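Local coordinates for TRAP dicarboxylate transporter-DctP subunit (Marinobacter aquaeolei, PDB 4PFI), which probably captures an organic acid, such as a dicarboxylate, in the periplasm and delivers it to a TRAP-type membrane transporter, at residues 42-46 and 74-78; 95-101 and 246-252; 115-119 and 190-194. All coordinates share one frame; numbering follows the deposited sequence.

Contact 1 (42-46 and 74-78); sequences LEEIE and FPYGS
Leu42 and Phe74 join the two segments through their main chains: Leu42 N donates to Phe74 O at 2.8 Å. A water lies beside this bond and donates to both carbonyls, to Leu42 O at 2.7 Å and to Phe74 O at 2.8 Å, so Phe74 O accepts from an amide and a water together. Two residues on, Tyr76 N donates to Glu44 O at 3.1 Å; the bond is nearly straight at the hydrogen (165°), although the donor stands above the carbonyl plane. The loops leave the C-terminal ends of the parallel strands 37-41 and 70-74, each the strand of a beta-alpha unit; the first bond lies at the end of strand 70-74, and the second holds the loops together beyond it. Pro75 has no N-H to place, which suits a residue set between the two bonded positions, and its carbonyl is taken by its own loop, from Ser78 OG at 2.7 Å and Ser78 N at 3.2 Å. Apolar atoms fill in around the polar ones. Leu42 CD1 lies 3.8 Å from Pro75 CA, while the CG methylene of Glu46 lies against Pro75 CG. Ring atom CD1 of Tyr76 comes to 3.5 Å from Glu43 O, since chi1 (-175°) sets the ring beside the carbonyl carbon. The carboxylate of Glu43 turns from this contact to Ser100, and Gln50 accepts from its N-H.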
ATOM      1  N   LEU A  42       6.301   1.885  12.114  1.00 27.50           N
ATOM      2  CA  LEU A  42       5.173   1.515  11.261  1.00 25.49           C
ATOM      3  C   LEU A  42       4.277   2.724  10.976  1.00 28.21           C
ATOM      4  O   LEU A  42       4.113   3.580  11.840  1.00 26.94           O
ATOM      5  CB  LEU A  42       4.326   0.469  11.958  1.00 23.94           C
ATOM      6  CG  LEU A  42       5.038  -0.698  12.603  1.00 24.31           C
ATOM      7  CD1 LEU A  42       4.004  -1.537  13.269  1.00 23.93           C
ATOM      8  CD2 LEU A  42       5.818  -1.496  11.582  1.00 28.45           C
ATOM      9  N   GLU A  43       3.679   2.765   9.786  1.00 24.54           N
ATOM     10  CA  GLU A  43       2.658   3.764   9.470  1.00 29.08           C
ATOM     11  C   GLU A  43       1.288   3.398  10.046  1.00 32.02           C
ATOM     12  O   GLU A  43       0.360   4.201   9.998  1.00 35.89           O
ATOM     13  CB  GLU A  43       2.466   3.870   7.965  1.00 24.52           C
ATOM     14  CG  GLU A  43       3.681   4.215   7.182  1.00 23.51           C
ATOM     15  CD  GLU A  43       3.458   3.971   5.708  1.00 30.95           C
ATOM     16  OE1 GLU A  43       2.844   2.926   5.362  1.00 31.29           O
ATOM     17  OE2 GLU A  43       3.860   4.830   4.889  1.00 32.91           O
ATOM     18  N   GLU A  44       1.142   2.172  10.536  1.00 27.10           N
ATOM     19  CA  GLU A  44      -0.178   1.669  10.913  1.00 28.25           C
ATOM     20  C   GLU A  44      -0.212   1.206  12.387  1.00 30.01           C
ATOM     21  O   GLU A  44       0.829   0.973  13.007  1.00 32.51           O
ATOM     22  CB  GLU A  44      -0.600   0.544   9.940  1.00 25.08           C
ATOM     23  CG  GLU A  44      -0.586   0.971   8.461  1.00 30.93           C
ATOM     24  CD  GLU A  44      -1.183  -0.073   7.483  1.00 44.68           C
ATOM     25  OE1 GLU A  44      -1.883   0.359   6.522  1.00 49.23           O
ATOM     26  OE2 GLU A  44      -0.959  -1.311   7.651  1.00 43.56           O
ATOM     27  N   ILE A  45      -1.402   1.080  12.955  1.00 27.07           N
ATOM     28  CA  ILE A  45      -1.525   0.718  14.368  1.00 26.36           C
ATOM     29  C   ILE A  45      -1.419  -0.788  14.606  1.00 27.92           C
ATOM     30  O   ILE A  45      -1.260  -1.587  13.674  1.00 25.15           O
ATOM     31  CB  ILE A  45      -2.881   1.166  14.967  1.00 29.23           C
ATOM     32  CG1 ILE A  45      -4.044   0.662  14.102  1.00 33.20           C
ATOM     33  CG2 ILE A  45      -2.952   2.669  15.101  1.00 23.33           C
ATOM     34  CD1 ILE A  45      -5.362   0.577  14.850  1.00 32.76           C
ATOM     35  N   GLU A  46      -1.546  -1.153  15.876  1.00 28.58           N
ATOM     36  CA  GLU A  46      -1.520  -2.540  16.314  1.00 36.56           C
ATOM     37  C   GLU A  46      -2.692  -3.302  15.705  1.00 33.37           C
ATOM     38  O   GLU A  46      -3.818  -2.806  15.652  1.00 33.46           O
ATOM     39  CB  GLU A  46      -1.561  -2.595  17.848  1.00 43.89           C
ATOM     40  CG  GLU A  46      -0.427  -1.799  18.494  1.00 52.59           C
ATOM     41  CD  GLU A  46      -0.359  -1.935  20.014  1.00 61.70           C
ATOM     42  OE1 GLU A  46      -1.111  -2.756  20.588  1.00 65.91           O
ATOM     43  OE2 GLU A  46       0.458  -1.216  20.643  1.00 62.79           O
ATOM     44  N   PHE A  74       7.704   0.060  16.618  1.00 31.85           N
ATOM     45  CA  PHE A  74       7.010   1.307  16.908  1.00 30.71           C
ATOM     46  C   PHE A  74       5.790   1.500  15.991  1.00 31.72           C
ATOM     47  O   PHE A  74       5.897   2.063  14.899  1.00 31.94           O
ATOM     48  CB  PHE A  74       7.976   2.484  16.765  1.00 34.00           C
ATOM     49  CG  PHE A  74       9.122   2.440  17.742  1.00 36.02           C
ATOM     50  CD1 PHE A  74       8.954   2.856  19.049  1.00 36.21           C
ATOM     51  CD2 PHE A  74      10.358   1.957  17.359  1.00 38.90           C
ATOM     52  CE1 PHE A  74      10.009   2.795  19.961  1.00 38.69           C
ATOM     53  CE2 PHE A  74      11.418   1.899  18.266  1.00 40.87           C
ATOM     54  CZ  PHE A  74      11.235   2.318  19.565  1.00 39.11           C
ATOM     55  N   PRO A  75       4.626   1.015  16.435  1.00 29.18           N
ATOM     56  CA  PRO A  75       3.354   1.277  15.746  1.00 28.56           C
ATOM     57  C   PRO A  75       2.959   2.749  15.796  1.00 29.32           C
ATOM     58  O   PRO A  75       3.391   3.496  16.673  1.00 30.43           O
ATOM     59  CB  PRO A  75       2.336   0.433  16.522  1.00 31.31           C
ATOM     60  CG  PRO A  75       3.016   0.069  17.829  1.00 33.86           C
ATOM     61  CD  PRO A  75       4.486   0.070  17.556  1.00 27.53           C
ATOM     62  N   TYR A  76       2.138   3.140  14.827  1.00 31.85           N
ATOM     63  CA  TYR A  76       1.615   4.501  14.702  1.00 34.24           C
ATOM     64  C   TYR A  76       1.003   5.043  15.997  1.00 32.57           C
ATOM     65  O   TYR A  76       0.132   4.416  16.599  1.00 30.35           O
ATOM     66  CB  TYR A  76       0.574   4.543  13.589  1.00 35.82           C
ATOM     67  CG  TYR A  76       0.076   5.938  13.303  1.00 38.98           C
ATOM     68  CD1 TYR A  76       0.732   6.756  12.384  1.00 41.22           C
ATOM     69  CD2 TYR A  76      -1.052   6.437  13.945  1.00 37.87           C
ATOM     70  CE1 TYR A  76       0.278   8.037  12.111  1.00 44.97           C
ATOM     71  CE2 TYR A  76      -1.518   7.719  13.677  1.00 45.09           C
ATOM     72  CZ  TYR A  76      -0.847   8.520  12.761  1.00 49.70           C
ATOM     73  OH  TYR A  76      -1.309   9.808  12.494  1.00 54.01           O
ATOM     74  N   GLY A  77       1.473   6.217  16.415  1.00 39.19           N
ATOM     75  CA  GLY A  77       1.058   6.817  17.672  1.00 41.73           C
ATOM     76  C   GLY A  77       2.203   6.911  18.670  1.00 47.25           C
ATOM     77  O   GLY A  77       2.356   7.919  19.354  1.00 52.19           O
ATOM     78  N   SER A  78       3.018   5.861  18.750  1.00 47.90           N
ATOM     79  CA  SER A  78       4.087   5.799  19.749  1.00 49.50           C
ATOM     80  C   SER A  78       5.381   6.501  19.293  1.00 52.32           C
ATOM     81  O   SER A  78       6.377   6.507  20.014  1.00 53.62           O
ATOM     82  CB  SER A  78       4.376   4.344  20.149  1.00 45.37           C
ATOM     83  OG  SER A  78       4.758   3.563  19.032  1.00 44.90           O
TER
HETATM   84  O   HOH W   1       5.718   4.596  13.790  1.00 19.68           O

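Contact 2 (95-101 and 246-252); sequences NLAFASP and IASVVAN
An antiparallel strand pair, buried in the sheet of the protein, joins 95-101 to 246-252, with Leu96 opposite Ala251 and Phe98 opposite Val249 at its non-hydrogen-bonded positions. Ala97 and Val250 exchange two bonds; the one from Val250 N to Ala97 O, 2.9 Å long, is nearly straight and runs close to the C=O axis. Ala99 and Ser248 form the next reciprocal pair, and Asn252 N to Asn95 O (3.1 Å) closes the far end. Strand 96-99 also pairs in parallel with 37-41, and 244-252 antiparallel with 149-164, so this is where the parallel beta-alpha part of the solute-binding fold meets the long strands. Side chains alternate between the faces. On one, Leu96 CD2 reaches Ala251 CB at 3.9 Å, and the Phe98 side chain crosses that of Val249 at a slant, setting CE1 3.4 Å from Val249 CG2 and CD1 3.9 Å from Ala247 CB. A chi1 of -87° sets CG of Phe98 beside the backbone N, with the ring against Val249 and Ala247; Phe40 and Tyr53 also meet this ring. A serine in place of Phe98 would probably open a gap beside Val249 and Ala247 and take from Phe40 and Tyr53 the ring they meet here. The other face carries small residues beside a branched one: Ala97 CB and Ala99 CB each lie 4.4 Å from Val250 CG2. Past the strand, Pro101 CD rests 3.3 Å from Ile246 O. At the opposite end Asn252, a residue common at this position, N-caps the following helix through OD1, which accepts from Trp255 N, and its ND2 donates to Thr89 O.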
ATOM      1  N   ASN A  95      16.059   2.755  12.274  1.00 33.88           N
ATOM      2  CA  ASN A  95      16.764   1.965  11.277  1.00 37.69           C
ATOM      3  C   ASN A  95      15.850   1.544  10.124  1.00 39.57           C
ATOM      4  O   ASN A  95      16.252   1.564   8.960  1.00 41.49           O
ATOM      5  CB  ASN A  95      17.360   0.707  11.924  1.00 39.09           C
ATOM      6  CG  ASN A  95      18.155   1.011  13.177  1.00 42.80           C
ATOM      7  OD1 ASN A  95      17.648   0.929  14.292  1.00 42.84           O
ATOM      8  ND2 ASN A  95      19.408   1.369  12.996  1.00 47.42           N
ATOM      9  N   LEU A  96      14.634   1.135  10.473  1.00 35.13           N
ATOM     10  CA  LEU A  96      13.715   0.493   9.541  1.00 30.20           C
ATOM     11  C   LEU A  96      12.330   1.114   9.634  1.00 29.88           C
ATOM     12  O   LEU A  96      11.860   1.450  10.720  1.00 29.01           O
ATOM     13  CB  LEU A  96      13.589  -0.997   9.883  1.00 32.75           C
ATOM     14  CG  LEU A  96      14.804  -1.910   9.700  1.00 35.90           C
ATOM     15  CD1 LEU A  96      14.650  -3.216  10.513  1.00 35.09           C
ATOM     16  CD2 LEU A  96      15.005  -2.212   8.204  1.00 34.49           C
ATOM     17  N   ALA A  97      11.651   1.221   8.498  1.00 29.97           N
ATOM     18  CA  ALA A  97      10.281   1.724   8.485  1.00 29.55           C
ATOM     19  C   ALA A  97       9.520   1.223   7.279  1.00 27.51           C
ATOM     20  O   ALA A  97      10.100   0.833   6.270  1.00 26.49           O
ATOM     21  CB  ALA A  97      10.259   3.234   8.491  1.00 27.84           C
ATOM     22  N   PHE A  98       8.204   1.228   7.410  1.00 26.64           N
ATOM     23  CA  PHE A  98       7.334   1.037   6.279  1.00 26.73           C
ATOM     24  C   PHE A  98       7.141   2.394   5.618  1.00 28.18           C
ATOM     25  O   PHE A  98       7.095   3.427   6.285  1.00 27.33           O
ATOM     26  CB  PHE A  98       5.997   0.463   6.734  1.00 24.63           C
ATOM     27  CG  PHE A  98       5.989  -1.036   6.826  1.00 27.00           C
ATOM     28  CD1 PHE A  98       6.017  -1.808   5.671  1.00 26.45           C
ATOM     29  CD2 PHE A  98       5.942  -1.680   8.050  1.00 23.99           C
ATOM     30  CE1 PHE A  98       6.010  -3.188   5.739  1.00 24.00           C
ATOM     31  CE2 PHE A  98       5.925  -3.056   8.107  1.00 23.92           C
ATOM     32  CZ  PHE A  98       5.961  -3.807   6.949  1.00 23.00           C
ATOM     33  N   ALA A  99       7.032   2.391   4.301  1.00 29.94           N
ATOM     34  CA  ALA A  99       6.736   3.613   3.561  1.00 28.15           C
ATOM     35  C   ALA A  99       5.825   3.238   2.410  1.00 28.29           C
ATOM     36  O   ALA A  99       6.190   2.440   1.556  1.00 31.45           O
ATOM     37  CB  ALA A  99       8.012   4.264   3.033  1.00 25.72           C
ATOM     38  N   SER A 100       4.625   3.796   2.409  1.00 27.96           N
ATOM     39  CA  SER A 100       3.680   3.613   1.314  1.00 29.48           C
ATOM     40  C   SER A 100       3.852   4.670   0.205  1.00 30.02           C
ATOM     41  O   SER A 100       4.565   5.668   0.388  1.00 30.20           O
ATOM     42  CB  SER A 100       2.282   3.641   1.900  1.00 26.96           C
ATOM     43  OG  SER A 100       2.171   2.592   2.861  1.00 28.23           O
ATOM     44  N   PRO A 101       3.227   4.441  -0.964  1.00 29.53           N
ATOM     45  CA  PRO A 101       3.381   5.385  -2.087  1.00 27.63           C
ATOM     46  C   PRO A 101       2.936   6.798  -1.720  1.00 26.19           C
ATOM     47  O   PRO A 101       3.626   7.743  -2.101  1.00 28.82           O
ATOM     48  CB  PRO A 101       2.507   4.774  -3.191  1.00 24.77           C
ATOM     49  CG  PRO A 101       2.529   3.291  -2.900  1.00 25.00           C
ATOM     50  CD  PRO A 101       2.520   3.214  -1.372  1.00 26.69           C
ATOM     51  N   ILE A 246       0.361  -1.595  -1.541  1.00 19.76           N
ATOM     52  CA  ILE A 246       1.709  -2.133  -1.490  1.00 20.99           C
ATOM     53  C   ILE A 246       2.564  -1.193  -0.665  1.00 22.79           C
ATOM     54  O   ILE A 246       2.739  -0.032  -1.049  1.00 24.08           O
ATOM     55  CB  ILE A 246       2.313  -2.174  -2.890  1.00 22.02           C
ATOM     56  CG1 ILE A 246       1.406  -2.967  -3.844  1.00 21.88           C
ATOM     57  CG2 ILE A 246       3.732  -2.767  -2.845  1.00 23.43           C
ATOM     58  CD1 ILE A 246       1.268  -4.435  -3.473  1.00 22.71           C
ATOM     59  N   ALA A 247       3.103  -1.664   0.458  1.00 21.49           N
ATOM     60  CA  ALA A 247       3.960  -0.834   1.305  1.00 21.85           C
ATOM     61  C   ALA A 247       5.438  -1.205   1.097  1.00 25.69           C
ATOM     62  O   ALA A 247       5.747  -2.369   0.846  1.00 27.78           O
ATOM     63  CB  ALA A 247       3.581  -1.012   2.754  1.00 21.27           C
ATOM     64  N   SER A 248       6.334  -0.216   1.198  1.00 25.57           N
ATOM     65  CA  SER A 248       7.784  -0.425   1.091  1.00 26.23           C
ATOM     66  C   SER A 248       8.391  -0.665   2.452  1.00 27.74           C
ATOM     67  O   SER A 248       7.991  -0.019   3.424  1.00 28.62           O
ATOM     68  CB  SER A 248       8.479   0.841   0.558  1.00 26.95           C
ATOM     69  OG  SER A 248       8.550   0.880  -0.841  1.00 31.98           O
ATOM     70  N   VAL A 249       9.384  -1.544   2.532  1.00 29.17           N
ATOM     71  CA  VAL A 249      10.247  -1.573   3.715  1.00 30.44           C
ATOM     72  C   VAL A 249      11.562  -0.886   3.364  1.00 32.36           C
ATOM     73  O   VAL A 249      12.262  -1.300   2.446  1.00 35.46           O
ATOM     74  CB  VAL A 249      10.523  -3.012   4.231  1.00 33.45           C
ATOM     75  CG1 VAL A 249      11.525  -2.979   5.403  1.00 33.98           C
ATOM     76  CG2 VAL A 249       9.231  -3.709   4.644  1.00 27.17           C
ATOM     77  N   VAL A 250      11.899   0.172   4.086  1.00 33.18           N
ATOM     78  CA  VAL A 250      13.119   0.926   3.797  1.00 32.89           C
ATOM     79  C   VAL A 250      14.060   0.976   5.001  1.00 36.05           C
ATOM     80  O   VAL A 250      13.645   0.801   6.148  1.00 33.28           O
ATOM     81  CB  VAL A 250      12.797   2.385   3.359  1.00 32.76           C
ATOM     82  CG1 VAL A 250      12.054   2.390   2.043  1.00 29.64           C
ATOM     83  CG2 VAL A 250      12.029   3.125   4.455  1.00 29.20           C
ATOM     84  N   ALA A 251      15.333   1.237   4.728  1.00 36.05           N
ATOM     85  CA  ALA A 251      16.317   1.358   5.792  1.00 39.26           C
ATOM     86  C   ALA A 251      17.212   2.566   5.587  1.00 42.64           C
ATOM     87  O   ALA A 251      17.467   3.005   4.457  1.00 36.05           O
ATOM     88  CB  ALA A 251      17.159   0.096   5.893  1.00 39.39           C
ATOM     89  N   ASN A 252      17.690   3.099   6.702  1.00 45.80           N
ATOM     90  CA  ASN A 252      18.743   4.097   6.664  1.00 50.42           C
ATOM     91  C   ASN A 252      19.907   3.636   5.776  1.00 49.52           C
ATOM     92  O   ASN A 252      20.398   2.508   5.881  1.00 49.92           O
ATOM     93  CB  ASN A 252      19.235   4.421   8.069  1.00 54.28           C
ATOM     94  CG  ASN A 252      20.295   5.495   8.068  1.00 58.26           C
ATOM     95  OD1 ASN A 252      21.490   5.204   8.116  1.00 63.29           O
ATOM     96  ND2 ASN A 252      19.863   6.750   7.976  1.00 57.23           N
TER

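Contact 3 (115-119 and 190-194); sequences NLHFL and AFRSY
Ala190 begins the approach to His117 by laying its methyl over one face of the imidazole, a CH-pi contact with CB 3.9 Å from the ring centroid and 18° off the normal. A side chain this small lets the ring lie close to the helix. At Phe191 the geometry is reversed: the imidazole turns its edge to the phenyl face in a T-shaped pair, planes at 80°, with His117 CE1 3.5 Å from Phe191 CZ. Tyr194 then brings its hydroxyl to the imidazole edge, where Tyr194 OH and His117 ND1 share a hydrogen bond of 2.8 Å. CG of His117 stands beside the backbone N (chi1 -68°), which carries the ring across to all three residues at once. Histidine suits the place, since it is flat enough to pack against a methyl and a phenyl yet offers a polar edge to the buried phenol. The same hydroxyl oxygen lies 3.8 Å from Phe118 CE2, at the edge of that ring. This aromatic cluster sets the loop between helices 101-104 and 124-132 against the end of helix 185-192, with Trp162 of strand 149-164 and Phe179 of strand 178-180 beside Phe191, and Phe312 of helix 306-316 against Tyr194.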
ATOM      1  N   ASN A 115      -0.244   2.499  -7.541  1.00 20.40           N
ATOM      2  CA  ASN A 115      -1.619   3.006  -7.521  1.00 20.01           C
ATOM      3  C   ASN A 115      -2.292   2.978  -8.908  1.00 22.23           C
ATOM      4  O   ASN A 115      -3.433   3.404  -9.032  1.00 20.78           O
ATOM      5  CB  ASN A 115      -1.698   4.428  -6.957  1.00 19.89           C
ATOM      6  CG  ASN A 115      -1.043   4.587  -5.585  1.00 26.34           C
ATOM      7  OD1 ASN A 115      -0.422   5.621  -5.312  1.00 28.50           O
ATOM      8  ND2 ASN A 115      -1.179   3.588  -4.721  1.00 25.79           N
ATOM      9  N   LEU A 116      -1.598   2.506  -9.944  1.00 22.89           N
ATOM     10  CA  LEU A 116      -2.215   2.370 -11.280  1.00 20.80           C
ATOM     11  C   LEU A 116      -3.221   1.211 -11.311  1.00 19.74           C
ATOM     12  O   LEU A 116      -2.943   0.120 -10.812  1.00 22.18           O
ATOM     13  CB  LEU A 116      -1.146   2.162 -12.364  1.00 21.34           C
ATOM     14  CG  LEU A 116      -0.326   3.416 -12.710  1.00 22.19           C
ATOM     15  CD1 LEU A 116       0.818   3.054 -13.615  1.00 27.40           C
ATOM     16  CD2 LEU A 116      -1.202   4.497 -13.358  1.00 22.13           C
ATOM     17  N   HIS A 117      -4.392   1.426 -11.891  1.00 19.40           N
ATOM     18  CA  HIS A 117      -5.413   0.377 -11.872  1.00 19.98           C
ATOM     19  C   HIS A 117      -5.138  -0.681 -12.956  1.00 23.81           C
ATOM     20  O   HIS A 117      -4.728  -0.326 -14.059  1.00 23.24           O
ATOM     21  CB  HIS A 117      -6.809   0.986 -12.054  1.00 18.46           C
ATOM     22  CG  HIS A 117      -7.255   1.832 -10.895  1.00 20.18           C
ATOM     23  ND1 HIS A 117      -8.509   2.364 -10.799  1.00 17.72           N
ATOM     24  CD2 HIS A 117      -6.583   2.229  -9.779  1.00 17.94           C
ATOM     25  CE1 HIS A 117      -8.607   3.062  -9.675  1.00 18.47           C
ATOM     26  NE2 HIS A 117      -7.456   3.000  -9.052  1.00 17.55           N
ATOM     27  N   PHE A 118      -5.369  -1.958 -12.632  1.00 23.52           N
ATOM     28  CA  PHE A 118      -5.327  -3.065 -13.600  1.00 22.39           C
ATOM     29  C   PHE A 118      -3.952  -3.268 -14.237  1.00 27.36           C
ATOM     30  O   PHE A 118      -3.858  -3.720 -15.361  1.00 30.21           O
ATOM     31  CB  PHE A 118      -6.401  -2.865 -14.674  1.00 20.06           C
ATOM     32  CG  PHE A 118      -7.781  -2.680 -14.094  1.00 19.42           C
ATOM     33  CD1 PHE A 118      -8.443  -3.747 -13.500  1.00 19.17           C
ATOM     34  CD2 PHE A 118      -8.401  -1.437 -14.103  1.00 20.72           C
ATOM     35  CE1 PHE A 118      -9.689  -3.583 -12.925  1.00 18.62           C
ATOM     36  CE2 PHE A 118      -9.662  -1.275 -13.532  1.00 19.84           C
ATOM     37  CZ  PHE A 118     -10.299  -2.355 -12.940  1.00 18.19           C
ATOM     38  N   LEU A 119      -2.886  -2.959 -13.506  1.00 29.14           N
ATOM     39  CA  LEU A 119      -1.550  -3.011 -14.073  1.00 26.62           C
ATOM     40  C   LEU A 119      -0.828  -4.271 -13.617  1.00 28.72           C
ATOM     41  O   LEU A 119      -0.515  -5.146 -14.426  1.00 32.06           O
ATOM     42  CB  LEU A 119      -0.740  -1.782 -13.664  1.00 26.83           C
ATOM     43  CG  LEU A 119       0.694  -1.763 -14.214  1.00 28.68           C
ATOM     44  CD1 LEU A 119       0.714  -1.156 -15.606  1.00 24.94           C
ATOM     45  CD2 LEU A 119       1.609  -1.005 -13.277  1.00 30.40           C
ATOM     46  N   ALA A 190      -6.159   8.364 -11.580  1.00 22.24           N
ATOM     47  CA  ALA A 190      -6.848   7.102 -11.796  1.00 21.51           C
ATOM     48  C   ALA A 190      -8.364   7.273 -11.697  1.00 19.69           C
ATOM     49  O   ALA A 190      -9.111   6.775 -12.548  1.00 19.16           O
ATOM     50  CB  ALA A 190      -6.360   6.083 -10.771  1.00 18.59           C
ATOM     51  N   PHE A 191      -8.813   7.977 -10.656  1.00 17.95           N
ATOM     52  CA  PHE A 191     -10.247   8.157 -10.404  1.00 16.76           C
ATOM     53  C   PHE A 191     -10.802   9.346 -11.205  1.00 18.80           C
ATOM     54  O   PHE A 191     -11.974   9.375 -11.579  1.00 21.98           O
ATOM     55  CB  PHE A 191     -10.500   8.292  -8.901  1.00 15.64           C
ATOM     56  CG  PHE A 191     -10.393   6.968  -8.164  1.00 19.80           C
ATOM     57  CD1 PHE A 191     -11.465   6.074  -8.161  1.00 14.22           C
ATOM     58  CD2 PHE A 191      -9.212   6.591  -7.529  1.00 16.05           C
ATOM     59  CE1 PHE A 191     -11.363   4.847  -7.529  1.00 13.77           C
ATOM     60  CE2 PHE A 191      -9.114   5.363  -6.902  1.00 14.48           C
ATOM     61  CZ  PHE A 191     -10.189   4.495  -6.890  1.00 13.81           C
ATOM     62  N   ARG A 192      -9.948  10.311 -11.500  1.00 18.55           N
ATOM     63  CA  ARG A 192     -10.336  11.384 -12.389  1.00 19.62           C
ATOM     64  C   ARG A 192     -10.663  10.777 -13.753  1.00 20.44           C
ATOM     65  O   ARG A 192     -11.542  11.253 -14.449  1.00 22.13           O
ATOM     66  CB  ARG A 192      -9.219  12.410 -12.492  1.00 20.73           C
ATOM     67  CG  ARG A 192      -9.650  13.739 -12.995  1.00 23.92           C
ATOM     68  CD  ARG A 192      -8.456  14.705 -12.994  1.00 30.06           C
ATOM     69  NE  ARG A 192      -8.133  15.255 -11.658  1.00 34.52           N
ATOM     70  CZ  ARG A 192      -6.988  15.066 -10.986  1.00 35.28           C
ATOM     71  NH1 ARG A 192      -6.001  14.321 -11.475  1.00 35.62           N
ATOM     72  NH2 ARG A 192      -6.820  15.629  -9.800  1.00 34.66           N
ATOM     73  N   SER A 193      -9.969   9.711 -14.130  1.00 23.48           N
ATOM     74  CA  SER A 193     -10.250   9.043 -15.412  1.00 26.31           C
ATOM     75  C   SER A 193     -11.694   8.544 -15.506  1.00 25.66           C
ATOM     76  O   SER A 193     -12.273   8.535 -16.577  1.00 31.78           O
ATOM     77  CB  SER A 193      -9.328   7.846 -15.621  1.00 26.38           C
ATOM     78  OG  SER A 193      -7.977   8.224 -15.600  1.00 30.35           O
ATOM     79  N   TYR A 194     -12.260   8.119 -14.380  1.00 20.07           N
ATOM     80  CA  TYR A 194     -13.644   7.633 -14.334  1.00 18.97           C
ATOM     81  C   TYR A 194     -14.637   8.786 -14.245  1.00 20.01           C
ATOM     82  O   TYR A 194     -15.851   8.576 -14.313  1.00 22.19           O
ATOM     83  CB  TYR A 194     -13.837   6.690 -13.140  1.00 17.54           C
ATOM     84  CG  TYR A 194     -12.852   5.540 -13.112  1.00 17.45           C
ATOM     85  CD1 TYR A 194     -12.330   5.011 -14.301  1.00 18.57           C
ATOM     86  CD2 TYR A 194     -12.436   4.992 -11.914  1.00 16.43           C
ATOM     87  CE1 TYR A 194     -11.426   3.971 -14.293  1.00 18.65           C
ATOM     88  CE2 TYR A 194     -11.530   3.959 -11.886  1.00 16.54           C
ATOM     89  CZ  TYR A 194     -11.027   3.455 -13.086  1.00 18.99           C
ATOM     90  OH  TYR A 194     -10.144   2.420 -13.058  1.00 18.35           O
TER

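How the contacts relate
From the N terminus, contact 1 comes first: it closes the loop that holds helix 49-65 and strand 70-74. Only after it is complete does the chain enter contact 2, whose much longer loop returns at strand 244-252. Contact 3 is nested inside that loop and ties the region after helix 101-104 to helix 185-192. Contacts 1 and 2 touch directly, through Glu43 with Ser100 and through Leu42, which packs on Phe98, so the first loop is fastened to the strand pair. Contacts 2 and 3 meet more lightly, through Pro101 and Asn115, whereas contacts 1 and 3 have centres about 28 Å apart.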